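Local coordinates for protein nonribosomal peptide synthase (Streptomyces sp. MJ635-86F5, PDB 5JJP) that probably activates an aliphatic beta-amino acid by ATP-dependent adenylation, at residues A[28-38]-A[201-212]; A[329-340]-A[354-364]. One frame throughout, in Å; residues are numbered along the deposited sequence.

Contact 1 of 2, residues A[28-38]-A[201-212]; sequences AGNLRDYLLAA and HRANIAFHRGIR
The helices 31-37 and 201-212 run almost parallel, 16° apart, with their axes approaching to 10.1 Å and their backbones nearest where Asn30 meets His201. There Leu31 N donates to His201 ND1 over 3.2 Å, nearly straight (175°) and close to the imidazole plane. Asn30, the N-cap, lays its amide beside that ring while its OD1 takes Arg32 N on a lone pair; its ND2 is held by Phe105 O. Ile205 fills the middle of the interface: CG1 packs 3.6 Å from Leu31 CD2, and CG2 sits over one face of the Tyr34 ring, 4.2 Å from its centroid, a CH-pi contact. With CG anti to the backbone N (chi1 -173°), Tyr34 reaches across as a knob among Ile205, His208, Arg209 and Arg212. Its OH accepts from Arg212 NH1 at 3.0 Å, near the guanidinium plane. Leu35 CD2 rests over a face of the His208 imidazole. This is helix-on-helix packing, with helix 95-107 beside Leu31 and helix 232-243 beside Leu35 and His208. Both ends of an apolar seam are thus pinned by polar bonds, and the bond from Leu31 N requires an unprotonated ND1, so His201 is probably neutral here.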
loop_
_atom_site.group_PDB
_atom_site.type_symbol
_atom_site.label_atom_id
_atom_site.label_comp_id
_atom_site.label_asym_id
_atom_site.label_seq_id
_atom_site.Cartn_x
_atom_site.Cartn_y
_atom_site.Cartn_z
ATOM N N ALA A 28 -7.354 -15.811 -5.358
ATOM C CA ALA A 28 -7.697 -14.762 -4.398
ATOM C C ALA A 28 -7.489 -15.110 -2.907
ATOM O O ALA A 28 -8.031 -14.452 -2.064
ATOM C CB ALA A 28 -9.133 -14.309 -4.633
ATOM N N GLY A 29 -6.754 -16.177 -2.613
ATOM C CA GLY A 29 -6.668 -16.698 -1.270
ATOM C C GLY A 29 -5.449 -16.211 -0.516
ATOM O O GLY A 29 -5.401 -16.339 0.716
ATOM N N ASN A 30 -4.500 -15.625 -1.255
ATOM C CA ASN A 30 -3.216 -15.160 -0.710
ATOM C C ASN A 30 -2.655 -14.092 -1.615
ATOM O O ASN A 30 -2.674 -14.197 -2.843
ATOM C CB ASN A 30 -2.253 -16.315 -0.614
ATOM C CG ASN A 30 -1.013 -16.005 0.239
ATOM O OD1 ASN A 30 -0.177 -15.150 -0.108
ATOM N ND2 ASN A 30 -0.918 -16.672 1.392
ATOM N N LEU A 31 -2.173 -13.025 -1.030
ATOM C CA LEU A 31 -1.633 -11.888 -1.798
ATOM C C LEU A 31 -0.542 -12.341 -2.746
ATOM O O LEU A 31 -0.340 -11.712 -3.786
ATOM C CB LEU A 31 -1.062 -10.797 -0.858
ATOM C CG LEU A 31 -2.187 -9.967 -0.252
ATOM C CD1 LEU A 31 -1.785 -9.227 1.007
ATOM C CD2 LEU A 31 -2.711 -8.992 -1.306
ATOM N N ARG A 32 0.139 -13.426 -2.393
ATOM C CA ARG A 32 1.210 -13.914 -3.184
ATOM C C ARG A 32 0.652 -14.336 -4.516
ATOM O O ARG A 32 1.282 -14.120 -5.547
ATOM C CB ARG A 32 1.875 -15.098 -2.467
ATOM C CG ARG A 32 2.764 -15.963 -3.306
ATOM C CD ARG A 32 4.070 -15.296 -3.574
ATOM N NE ARG A 32 4.932 -16.221 -4.302
ATOM C CZ ARG A 32 4.834 -16.481 -5.591
ATOM N NH1 ARG A 32 3.930 -15.874 -6.307
ATOM N NH2 ARG A 32 5.676 -17.340 -6.160
ATOM N N ASP A 33 -0.522 -14.960 -4.479
ATOM C CA ASP A 33 -1.139 -15.470 -5.697
ATOM C C ASP A 33 -1.814 -14.339 -6.422
ATOM O O ASP A 33 -1.601 -14.149 -7.634
ATOM C CB ASP A 33 -2.126 -16.592 -5.403
ATOM C CG ASP A 33 -1.487 -17.735 -4.601
ATOM O OD1 ASP A 33 -0.307 -18.068 -4.809
ATOM O OD2 ASP A 33 -2.188 -18.312 -3.752
ATOM N N TYR A 34 -2.624 -13.571 -5.692
ATOM C CA TYR A 34 -3.423 -12.531 -6.328
ATOM C C TYR A 34 -2.518 -11.527 -7.036
ATOM O O TYR A 34 -2.801 -11.135 -8.161
ATOM C CB TYR A 34 -4.432 -11.839 -5.369
ATOM C CG TYR A 34 -5.323 -10.899 -6.143
ATOM C CD1 TYR A 34 -6.410 -11.381 -6.850
ATOM C CD2 TYR A 34 -5.045 -9.532 -6.228
ATOM C CE1 TYR A 34 -7.221 -10.524 -7.581
ATOM C CE2 TYR A 34 -5.859 -8.648 -6.939
ATOM C CZ TYR A 34 -6.937 -9.154 -7.634
ATOM O OH TYR A 34 -7.753 -8.330 -8.359
ATOM N N LEU A 35 -1.456 -11.088 -6.382
ATOM C CA LEU A 35 -0.663 -10.005 -6.950
ATOM C C LEU A 35 0.050 -10.434 -8.237
ATOM O O LEU A 35 0.393 -9.593 -9.027
ATOM C CB LEU A 35 0.354 -9.467 -5.961
ATOM C CG LEU A 35 -0.213 -8.834 -4.672
ATOM C CD1 LEU A 35 0.901 -8.136 -3.914
ATOM C CD2 LEU A 35 -1.334 -7.859 -4.942
ATOM N N LEU A 36 0.258 -11.742 -8.424
ATOM C CA LEU A 36 1.047 -12.250 -9.529
ATOM C C LEU A 36 0.221 -12.927 -10.599
ATOM O O LEU A 36 0.776 -13.294 -11.605
ATOM C CB LEU A 36 2.129 -13.231 -9.019
ATOM C CG LEU A 36 3.218 -12.455 -8.298
ATOM C CD1 LEU A 36 4.043 -13.404 -7.526
ATOM C CD2 LEU A 36 4.107 -11.724 -9.264
ATOM N N ALA A 37 -1.088 -13.014 -10.405
ATOM C CA ALA A 37 -1.921 -13.701 -11.359
ATOM C C ALA A 37 -1.909 -13.073 -12.758
ATOM O O ALA A 37 -1.604 -13.745 -13.710
ATOM C CB ALA A 37 -3.340 -13.801 -10.852
ATOM N N ALA A 38 -2.132 -11.775 -12.862
ATOM C CA ALA A 38 -2.128 -11.110 -14.167
ATOM C C ALA A 38 -0.815 -11.286 -14.915
ATOM O O ALA A 38 -0.801 -11.402 -16.147
ATOM C CB ALA A 38 -2.448 -9.621 -14.045
ATOM N N HIS A 201 -5.016 -10.992 4.352
ATOM C CA HIS A 201 -4.909 -11.210 2.939
ATOM C C HIS A 201 -6.203 -10.839 2.263
ATOM O O HIS A 201 -6.249 -10.192 1.208
ATOM C CB HIS A 201 -4.567 -12.666 2.652
ATOM C CG HIS A 201 -3.198 -13.056 3.080
ATOM N ND1 HIS A 201 -2.126 -13.069 2.211
ATOM C CD2 HIS A 201 -2.712 -13.455 4.279
ATOM C CE1 HIS A 201 -1.032 -13.429 2.870
ATOM N NE2 HIS A 201 -1.370 -13.694 4.120
ATOM N N ARG A 202 -7.255 -11.419 2.769
ATOM C CA ARG A 202 -8.577 -11.265 2.198
ATOM C C ARG A 202 -8.877 -9.786 2.015
ATOM O O ARG A 202 -9.407 -9.366 0.983
ATOM C CB ARG A 202 -9.523 -11.964 3.163
ATOM C CG ARG A 202 -10.987 -11.660 3.053
ATOM C CD ARG A 202 -11.827 -12.492 4.020
ATOM N NE ARG A 202 -11.845 -11.991 5.384
ATOM C CZ ARG A 202 -12.704 -12.422 6.329
ATOM N NH1 ARG A 202 -13.608 -13.340 6.062
ATOM N NH2 ARG A 202 -12.647 -11.956 7.572
ATOM N N ALA A 203 -8.549 -8.979 3.024
ATOM C CA ALA A 203 -8.961 -7.578 3.023
ATOM C C ALA A 203 -8.182 -6.823 1.991
ATOM O O ALA A 203 -8.739 -5.967 1.299
ATOM C CB ALA A 203 -8.776 -6.938 4.375
ATOM N N ASN A 204 -6.887 -7.063 1.933
ATOM C CA ASN A 204 -6.079 -6.327 0.989
ATOM C C ASN A 204 -6.339 -6.774 -0.444
ATOM O O ASN A 204 -6.399 -5.960 -1.364
ATOM C CB ASN A 204 -4.585 -6.331 1.348
ATOM C CG ASN A 204 -3.837 -5.198 0.656
ATOM O OD1 ASN A 204 -4.284 -4.019 0.681
ATOM N ND2 ASN A 204 -2.793 -5.535 -0.024
ATOM N N ILE A 205 -6.609 -8.058 -0.614
ATOM C CA ILE A 205 -7.038 -8.571 -1.917
ATOM C C ILE A 205 -8.336 -7.886 -2.344
ATOM O O ILE A 205 -8.505 -7.506 -3.518
ATOM C CB ILE A 205 -7.156 -10.091 -1.893
ATOM C CG1 ILE A 205 -5.763 -10.725 -1.886
ATOM C CG2 ILE A 205 -7.886 -10.598 -3.131
ATOM C CD1 ILE A 205 -5.768 -12.165 -1.493
ATOM N N ALA A 206 -9.210 -7.627 -1.387
ATOM C CA ALA A 206 -10.522 -7.018 -1.740
ATOM C C ALA A 206 -10.310 -5.586 -2.210
ATOM O O ALA A 206 -10.976 -5.116 -3.089
ATOM C CB ALA A 206 -11.470 -7.067 -0.548
ATOM N N PHE A 207 -9.350 -4.911 -1.596
ATOM C CA PHE A 207 -8.960 -3.625 -2.012
ATOM C C PHE A 207 -8.494 -3.610 -3.503
ATOM O O PHE A 207 -8.977 -2.836 -4.285
ATOM C CB PHE A 207 -7.868 -3.108 -1.126
ATOM C CG PHE A 207 -7.379 -1.764 -1.537
ATOM C CD1 PHE A 207 -8.165 -0.651 -1.367
ATOM C CD2 PHE A 207 -6.135 -1.613 -2.181
ATOM C CE1 PHE A 207 -7.743 0.604 -1.811
ATOM C CE2 PHE A 207 -5.708 -0.379 -2.604
ATOM C CZ PHE A 207 -6.506 0.732 -2.410
ATOM N N HIS A 208 -7.513 -4.435 -3.851
ATOM C CA HIS A 208 -6.992 -4.452 -5.203
ATOM C C HIS A 208 -8.088 -4.856 -6.196
ATOM O O HIS A 208 -8.211 -4.264 -7.245
ATOM C CB HIS A 208 -5.778 -5.356 -5.272
ATOM C CG HIS A 208 -4.654 -4.826 -4.474
ATOM N ND1 HIS A 208 -4.068 -3.614 -4.765
ATOM C CD2 HIS A 208 -4.102 -5.249 -3.316
ATOM C CE1 HIS A 208 -3.153 -3.346 -3.857
ATOM N NE2 HIS A 208 -3.172 -4.312 -2.951
ATOM N N ARG A 209 -8.920 -5.819 -5.817
ATOM C CA ARG A 209 -10.011 -6.209 -6.675
ATOM C C ARG A 209 -10.928 -5.033 -7.008
ATOM O O ARG A 209 -11.333 -4.841 -8.165
ATOM C CB ARG A 209 -10.852 -7.304 -6.020
ATOM C CG ARG A 209 -10.290 -8.698 -6.111
ATOM C CD ARG A 209 -11.462 -9.659 -5.879
ATOM N NE ARG A 209 -11.791 -9.697 -4.502
ATOM C CZ ARG A 209 -12.955 -9.439 -3.903
ATOM N NH1 ARG A 209 -14.097 -9.201 -4.542
ATOM N NH2 ARG A 209 -12.944 -9.493 -2.560
ATOM N N GLY A 210 -11.341 -4.310 -5.972
ATOM C CA GLY A 210 -12.187 -3.151 -6.163
ATOM C C GLY A 210 -11.487 -2.100 -7.025
ATOM O O GLY A 210 -12.086 -1.600 -7.979
ATOM N N ILE A 211 -10.243 -1.742 -6.690
ATOM C CA ILE A 211 -9.583 -0.646 -7.371
ATOM C C ILE A 211 -9.336 -0.938 -8.884
ATOM O O ILE A 211 -9.537 -0.080 -9.694
ATOM C CB ILE A 211 -8.292 -0.255 -6.634
ATOM C CG1 ILE A 211 -8.635 0.480 -5.314
ATOM C CG2 ILE A 211 -7.425 0.666 -7.463
ATOM C CD1 ILE A 211 -9.216 1.877 -5.485
ATOM N N ARG A 212 -9.016 -2.175 -9.233
ATOM C CA ARG A 212 -8.860 -2.538 -10.605
ATOM C C ARG A 212 -10.110 -2.396 -11.410
ATOM O O ARG A 212 -10.038 -2.319 -12.624
ATOM C CB ARG A 212 -8.352 -3.981 -10.715
ATOM C CG ARG A 212 -6.893 -4.125 -10.328
ATOM C CD ARG A 212 -6.490 -5.572 -10.334
ATOM N NE ARG A 212 -6.317 -6.085 -11.689
ATOM C CZ ARG A 212 -6.286 -7.379 -12.011
ATOM N NH1 ARG A 212 -6.512 -8.323 -11.101
ATOM N NH2 ARG A 212 -6.060 -7.727 -13.284
#

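Contact 2 of 2, residues A[329-340]-A[354-364]; sequences YGATESMAASVT and TIGYAHHGAEM
Ser338 and Ala358 bring the two backbones closest. Ser338 OG, at chi1 78° between its backbone N and carbonyl carbon, donates to Ile355 O at 2.7 Å, in the carbonyl plane and on a lone pair. Ala337 O takes His359 N at 2.8 Å, the donor tilted 23° from the carbonyl plane, and Ala358 CA adds a CA-H...O contact to the same oxygen. Next to it, a water accepts from Val339 N and donates to Tyr357 O over 2.7 Å, bridging the two backbones. Tyr329 O receives both Ala337 N and Ser338 N, a classic bulge. Thr354 OG1 accepts from Gly356 N in an ST turn and also bonds to Leu433 O. His359 ND1 donates to His360 O from above the carbonyl plane. The apolar side is Tyr329: Ile355 CD1 lies over its ring, 3.9 Å from the centroid, Met364 SD lies 3.8 Å from Tyr329 CE2, oblique to the ring, a Met-aromatic contact, and the hydroxyl bonds to Asp423. Residues 329-333 match the YGxTE (A5) motif of adenylation domains, at the ATP site in relatives. Single bonds and a water thus stand in for a ladder, while His359 NE2 stays buried without a partner.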
loop_
_atom_site.group_PDB
_atom_site.type_symbol
_atom_site.label_atom_id
_atom_site.label_comp_id
_atom_site.label_asym_id
_atom_site.label_seq_id
_atom_site.Cartn_x
_atom_site.Cartn_y
_atom_site.Cartn_z
ATOM N N TYR A 329 -8.542 9.058 -1.344
ATOM C CA TYR A 329 -8.884 9.344 0.061
ATOM C C TYR A 329 -8.862 8.013 0.811
ATOM O O TYR A 329 -9.370 6.993 0.314
ATOM C CB TYR A 329 -10.293 9.994 0.233
ATOM C CG TYR A 329 -10.900 9.714 1.629
ATOM C CD1 TYR A 329 -10.391 10.322 2.773
ATOM C CD2 TYR A 329 -11.928 8.782 1.791
ATOM C CE1 TYR A 329 -10.893 10.044 4.048
ATOM C CE2 TYR A 329 -12.434 8.480 3.059
ATOM C CZ TYR A 329 -11.910 9.113 4.181
ATOM O OH TYR A 329 -12.396 8.791 5.439
ATOM N N GLY A 330 -8.278 8.031 2.006
ATOM C CA GLY A 330 -8.462 6.922 2.963
ATOM C C GLY A 330 -7.339 6.805 3.957
ATOM O O GLY A 330 -6.488 7.671 4.029
ATOM N N ALA A 331 -7.326 5.699 4.674
ATOM C CA ALA A 331 -6.353 5.464 5.697
ATOM C C ALA A 331 -5.775 4.059 5.675
ATOM O O ALA A 331 -6.259 3.143 4.992
ATOM C CB ALA A 331 -6.980 5.733 7.056
ATOM N N THR A 332 -4.740 3.889 6.479
ATOM C CA THR A 332 -4.148 2.585 6.668
ATOM C C THR A 332 -5.136 1.479 6.993
ATOM O O THR A 332 -4.945 0.327 6.595
ATOM C CB THR A 332 -3.134 2.653 7.787
ATOM O OG1 THR A 332 -2.237 3.726 7.499
ATOM C CG2 THR A 332 -2.352 1.332 7.887
ATOM N N GLU A 333 -6.170 1.822 7.759
ATOM C CA GLU A 333 -7.121 0.826 8.181
ATOM C C GLU A 333 -7.832 0.166 7.043
ATOM O O GLU A 333 -8.410 -0.909 7.264
ATOM C CB GLU A 333 -8.124 1.398 9.178
ATOM C CG GLU A 333 -7.565 1.523 10.612
ATOM C CD GLU A 333 -6.795 2.837 10.854
ATOM O OE1 GLU A 333 -6.452 3.539 9.868
ATOM O OE2 GLU A 333 -6.592 3.185 12.044
ATOM N N SER A 334 -7.868 0.781 5.869
ATOM C CA SER A 334 -8.458 0.113 4.682
ATOM C C SER A 334 -7.553 0.159 3.444
ATOM O O SER A 334 -7.950 -0.265 2.348
ATOM C CB SER A 334 -9.801 0.716 4.293
ATOM O OG SER A 334 -9.648 2.089 4.000
ATOM N N MET A 335 -6.324 0.611 3.669
ATOM C CA MET A 335 -5.398 1.078 2.625
ATOM C C MET A 335 -5.874 2.326 1.943
ATOM O O MET A 335 -5.164 3.311 1.945
ATOM C CB MET A 335 -5.043 -0.014 1.615
ATOM C CG MET A 335 -3.978 0.468 0.638
ATOM S SD MET A 335 -3.012 -0.872 -0.096
ATOM C CE MET A 335 -1.636 -1.040 1.062
ATOM N N ALA A 336 -7.082 2.290 1.376
ATOM C CA ALA A 336 -7.752 3.465 0.840
ATOM C C ALA A 336 -9.229 3.167 0.792
ATOM O O ALA A 336 -9.643 2.048 1.096
ATOM C CB ALA A 336 -7.249 3.837 -0.561
ATOM N N ALA A 337 -10.029 4.183 0.457
ATOM C CA ALA A 337 -11.486 4.100 0.561
ATOM C C ALA A 337 -12.177 4.647 -0.680
ATOM O O ALA A 337 -13.263 4.200 -1.026
ATOM C CB ALA A 337 -11.963 4.828 1.840
ATOM N N SER A 338 -11.614 5.668 -1.310
ATOM C CA SER A 338 -12.238 6.248 -2.495
ATOM C C SER A 338 -11.211 6.822 -3.409
ATOM O O SER A 338 -10.144 7.265 -2.986
ATOM C CB SER A 338 -13.231 7.362 -2.131
ATOM O OG SER A 338 -12.542 8.562 -1.818
ATOM N N VAL A 339 -11.571 6.849 -4.689
ATOM C CA VAL A 339 -10.708 7.397 -5.718
ATOM C C VAL A 339 -11.551 8.225 -6.662
ATOM O O VAL A 339 -12.570 7.798 -7.122
ATOM C CB VAL A 339 -9.928 6.305 -6.486
ATOM C CG1 VAL A 339 -10.861 5.368 -7.224
ATOM C CG2 VAL A 339 -8.949 6.960 -7.465
ATOM N N THR A 340 -11.063 9.416 -6.961
ATOM C CA THR A 340 -11.856 10.445 -7.587
ATOM C C THR A 340 -11.027 11.090 -8.705
ATOM O O THR A 340 -9.854 11.393 -8.508
ATOM C CB THR A 340 -12.215 11.481 -6.516
ATOM O OG1 THR A 340 -13.151 10.897 -5.615
ATOM C CG2 THR A 340 -12.809 12.695 -7.100
ATOM N N THR A 354 -13.964 17.127 -3.897
ATOM C CA THR A 354 -14.742 16.038 -3.336
ATOM C C THR A 354 -13.899 14.772 -3.113
ATOM O O THR A 354 -12.898 14.529 -3.831
ATOM C CB THR A 354 -15.973 15.696 -4.209
ATOM O OG1 THR A 354 -16.803 14.774 -3.510
ATOM C CG2 THR A 354 -15.590 15.105 -5.589
ATOM N N ILE A 355 -14.317 13.942 -2.159
ATOM C CA ILE A 355 -13.747 12.602 -2.030
ATOM C C ILE A 355 -14.701 11.554 -2.594
ATOM O O ILE A 355 -14.442 10.358 -2.521
ATOM C CB ILE A 355 -13.324 12.283 -0.566
ATOM C CG1 ILE A 355 -14.503 12.388 0.395
ATOM C CG2 ILE A 355 -12.224 13.233 -0.115
ATOM C CD1 ILE A 355 -14.210 11.932 1.815
ATOM N N GLY A 356 -15.815 11.997 -3.152
ATOM C CA GLY A 356 -16.609 11.157 -4.021
ATOM C C GLY A 356 -17.347 10.069 -3.307
ATOM O O GLY A 356 -17.868 10.293 -2.224
ATOM N N TYR A 357 -17.440 8.910 -3.956
ATOM C CA TYR A 357 -18.051 7.708 -3.384
ATOM C C TYR A 357 -16.979 6.699 -3.092
ATOM O O TYR A 357 -15.959 6.690 -3.759
ATOM C CB TYR A 357 -19.010 7.042 -4.375
ATOM C CG TYR A 357 -20.108 7.937 -4.944
ATOM C CD1 TYR A 357 -21.216 8.269 -4.177
ATOM C CD2 TYR A 357 -20.048 8.390 -6.259
ATOM C CE1 TYR A 357 -22.218 9.064 -4.673
ATOM C CE2 TYR A 357 -21.060 9.168 -6.791
ATOM C CZ TYR A 357 -22.138 9.517 -5.987
ATOM O OH TYR A 357 -23.154 10.299 -6.487
ATOM N N ALA A 358 -17.190 5.851 -2.090
ATOM C CA ALA A 358 -16.248 4.770 -1.831
ATOM C C ALA A 358 -15.933 4.009 -3.111
ATOM O O ALA A 358 -16.709 4.030 -4.030
ATOM C CB ALA A 358 -16.802 3.825 -0.800
ATOM N N HIS A 359 -14.782 3.352 -3.177
ATOM C CA HIS A 359 -14.370 2.614 -4.401
ATOM C C HIS A 359 -15.272 1.432 -4.589
ATOM O O HIS A 359 -16.002 1.041 -3.672
ATOM C CB HIS A 359 -12.917 2.117 -4.341
ATOM C CG HIS A 359 -12.648 1.151 -3.224
ATOM N ND1 HIS A 359 -13.025 -0.177 -3.282
ATOM C CD2 HIS A 359 -12.022 1.318 -2.040
ATOM C CE1 HIS A 359 -12.638 -0.786 -2.174
ATOM N NE2 HIS A 359 -12.019 0.097 -1.408
ATOM N N HIS A 360 -15.188 0.846 -5.773
ATOM C CA HIS A 360 -16.115 -0.153 -6.185
ATOM C C HIS A 360 -16.070 -1.296 -5.135
ATOM O O HIS A 360 -14.975 -1.753 -4.719
ATOM C CB HIS A 360 -15.738 -0.594 -7.577
ATOM C CG HIS A 360 -16.668 -1.586 -8.147
ATOM N ND1 HIS A 360 -16.539 -2.942 -7.907
ATOM C CD2 HIS A 360 -17.769 -1.433 -8.912
ATOM C CE1 HIS A 360 -17.531 -3.581 -8.504
ATOM N NE2 HIS A 360 -18.289 -2.688 -9.120
ATOM N N GLY A 361 -17.239 -1.745 -4.685
ATOM C CA GLY A 361 -17.297 -2.787 -3.668
ATOM C C GLY A 361 -17.359 -2.313 -2.217
ATOM O O GLY A 361 -17.391 -3.137 -1.305
ATOM N N ALA A 362 -17.323 -1.005 -2.006
ATOM C CA ALA A 362 -17.372 -0.421 -0.671
ATOM C C ALA A 362 -18.429 0.649 -0.641
ATOM O O ALA A 362 -18.955 1.011 -1.692
ATOM C CB ALA A 362 -16.039 0.186 -0.309
ATOM N N GLU A 363 -18.713 1.179 0.546
ATOM C CA GLU A 363 -19.664 2.277 0.707
ATOM C C GLU A 363 -19.319 3.086 1.950
ATOM O O GLU A 363 -18.991 2.549 3.029
ATOM C CB GLU A 363 -21.079 1.723 0.831
ATOM C CG GLU A 363 -22.225 2.722 0.646
ATOM C CD GLU A 363 -23.530 2.129 1.173
ATOM O OE1 GLU A 363 -23.708 2.105 2.420
ATOM O OE2 GLU A 363 -24.371 1.666 0.357
ATOM N N MET A 364 -19.414 4.407 1.824
ATOM C CA MET A 364 -19.194 5.249 2.988
ATOM C C MET A 364 -20.280 6.285 3.053
ATOM O O MET A 364 -20.807 6.707 2.030
ATOM C CB MET A 364 -17.820 5.894 2.958
ATOM C CG MET A 364 -17.529 6.700 1.725
ATOM S SD MET A 364 -15.848 7.390 1.752
ATOM C CE MET A 364 -16.005 8.430 0.330
HETATM O O HOH W 1 -14.086 5.760 -5.502
#

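In the fold
From the N terminus, contact 1 closes first: helix 31-37 is met by helix 201-212 after 162 intervening residues, which include the five-stranded sheet from 87-90 to 159-162. Contact 2 follows in series, neither nested nor crossing, and closes a short loop of 13 residues. It links strand 338-341, at the edge of the six-stranded sheet, to the start of strand 363-367 in the antiparallel sheet. Their centres are about 17 Å apart, yet they touch: Phe207 and Asn204 of helix 201-212 pack against Met335 and Ala336. That helix thus lies between helix 31-37 and the loop joining strands 324-329 and 338-341, in keeping with the five-layered alpha-beta-alpha-beta-alpha sandwich of this enzyme.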